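Local coordinates for protein S12 family peptidase (Streptomyces sp. 82F2, PDB 3WWX) that probably hydrolyses amide bonds with preference for D-configured substrates, as a D-stereospecific amidohydrolase of the serine beta-lactamase-like S12 peptidase family, at residues R33-G38 / D243-Q248. Numbering follows the deposited sequence.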
# COMPACT_ATOMS: atom_id res chain seq x y z
N ARG A 33 -0.01 -4.08 24.60
CA ARG A 33 -0.65 -2.82 24.96
C ARG A 33 0.45 -1.78 25.11
O ARG A 33 1.64 -2.11 25.06
CB ARG A 33 -1.41 -2.94 26.28
CG ARG A 33 -2.70 -3.75 26.18
CD ARG A 33 -3.48 -3.74 27.50
NE ARG A 33 -3.97 -2.40 27.80
CZ ARG A 33 -5.04 -1.84 27.24
NH1 ARG A 33 -5.75 -2.52 26.34
NH2 ARG A 33 -5.40 -0.61 27.56
N ASP A 34 0.05 -0.52 25.27
CA ASP A 34 0.97 0.59 25.60
C ASP A 34 1.76 1.09 24.38
O ASP A 34 2.86 0.65 24.11
CB ASP A 34 1.91 0.21 26.76
CG ASP A 34 1.14 -0.26 27.98
OD1 ASP A 34 0.25 0.49 28.43
OD2 ASP A 34 1.39 -1.40 28.43
N ARG A 35 1.14 2.03 23.67
CA ARG A 35 1.69 2.53 22.41
C ARG A 35 2.93 3.40 22.61
O ARG A 35 2.89 4.36 23.38
CB ARG A 35 0.60 3.31 21.66
CG ARG A 35 0.96 3.72 20.22
CD ARG A 35 -0.28 4.25 19.50
NE ARG A 35 -0.94 5.29 20.29
CZ ARG A 35 -0.69 6.60 20.22
NH1 ARG A 35 0.19 7.10 19.36
NH2 ARG A 35 -1.36 7.43 21.02
N TRP A 36 4.01 3.05 21.90
CA TRP A 36 5.28 3.77 21.90
C TRP A 36 5.40 4.61 20.63
O TRP A 36 4.95 4.17 19.57
CB TRP A 36 6.42 2.77 21.92
CG TRP A 36 7.78 3.33 21.56
CD1 TRP A 36 8.67 3.94 22.41
CD2 TRP A 36 8.41 3.30 20.28
NE1 TRP A 36 9.80 4.29 21.73
CE2 TRP A 36 9.68 3.90 20.42
CE3 TRP A 36 8.04 2.81 19.02
CZ2 TRP A 36 10.56 4.04 19.35
CZ3 TRP A 36 8.91 2.96 17.96
CH2 TRP A 36 10.16 3.56 18.14
N THR A 37 6.03 5.78 20.74
CA THR A 37 6.27 6.66 19.61
C THR A 37 7.74 7.04 19.59
O THR A 37 8.33 7.42 20.62
CB THR A 37 5.43 7.94 19.70
OG1 THR A 37 4.04 7.64 19.68
CG2 THR A 37 5.75 8.89 18.54
N GLY A 38 8.36 6.92 18.43
CA GLY A 38 9.75 7.26 18.26
C GLY A 38 10.00 8.09 17.02
O GLY A 38 9.32 7.93 16.00
N ASP A 243 -1.34 8.31 9.59
CA ASP A 243 -0.24 8.46 10.53
C ASP A 243 0.09 7.09 11.12
O ASP A 243 -0.52 6.06 10.77
CB ASP A 243 -0.49 9.54 11.58
CG ASP A 243 -1.49 9.14 12.65
OD1 ASP A 243 -2.00 8.01 12.63
OD2 ASP A 243 -1.78 10.00 13.51
N SER A 244 1.07 7.05 12.01
CA SER A 244 1.57 5.78 12.51
C SER A 244 0.66 5.16 13.56
O SER A 244 0.82 3.99 13.86
CB SER A 244 2.96 5.96 13.10
OG SER A 244 3.85 6.56 12.16
N ARG A 245 -0.26 5.94 14.10
CA ARG A 245 -1.27 5.43 15.03
C ARG A 245 -2.42 4.76 14.28
O ARG A 245 -2.74 3.59 14.52
CB ARG A 245 -1.82 6.57 15.88
CG ARG A 245 -2.80 6.13 16.96
CD ARG A 245 -3.31 7.28 17.77
NE ARG A 245 -4.16 6.80 18.87
CZ ARG A 245 -4.69 7.58 19.80
NH1 ARG A 245 -4.47 8.89 19.79
NH2 ARG A 245 -5.44 7.05 20.76
N ASP A 246 -3.03 5.49 13.35
CA ASP A 246 -4.17 4.97 12.61
C ASP A 246 -3.79 3.71 11.83
O ASP A 246 -4.60 2.81 11.69
CB ASP A 246 -4.69 6.01 11.62
CG ASP A 246 -5.56 7.08 12.26
OD1 ASP A 246 -5.65 7.16 13.51
OD2 ASP A 246 -6.16 7.86 11.48
N LEU A 247 -2.58 3.67 11.28
CA LEU A 247 -2.22 2.48 10.52
C LEU A 247 -2.21 1.24 11.41
O LEU A 247 -2.63 0.16 10.99
CB LEU A 247 -0.88 2.64 9.79
CG LEU A 247 -0.91 3.56 8.58
CD1 LEU A 247 0.50 3.66 8.03
CD2 LEU A 247 -1.88 3.10 7.51
N GLN A 248 -1.73 1.40 12.64
CA GLN A 248 -1.78 0.30 13.59
C GLN A 248 -3.23 -0.07 13.93
O GLN A 248 -3.60 -1.24 13.95
CB GLN A 248 -1.04 0.63 14.87
CG GLN A 248 0.44 0.76 14.72
CD GLN A 248 1.05 1.10 16.04
OE1 GLN A 248 1.27 0.21 16.88
NE2 GLN A 248 1.24 2.37 16.29
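R35 and R245 lay their guanidinium groups face to face, a compact example of how two like-charged arginines can pack as flat surfaces. The planes are only 9° apart and the centres 4.1 Å, in an offset stack: R35 NH2 lies over one face of the R245 guanidinium, displaced toward its rim, with R245 CZ its nearest atom at 3.5 Å, while R245 CD lies over the centre of the R35 guanidinium. The two side chains cross at about a right angle. R245 runs fully extended, whereas R35 bends at its third torsion (chi3 51°), which turns its planar end flat against the aliphatic part of R245. Solvent probably eases the cost of bringing the charges together, since both residues are exposed; a hydrogen bond from R35 NH1 to Q28 OE1 holds the R35 group in place. Lower down the R35 chain, CD meets Q248 NE2 at 4.0 Å. That amide is fixed at both ends: NE2 donates to S244 O (3.0 Å), and OE1 is hydrogen-bonded to S321 OG. The turn that carries R245 is capped by D243, its OD1 taking a nearly straight bond from D246 N (2.8 Å). The contact thus joins segment 33-38, which runs into edge strand 36-41, to the first turn of helix 244-255, which packs on the antiparallel sheet of the beta-lactamase-type fold: R245 and Q248 touch Q28, L247 and Q248 A323.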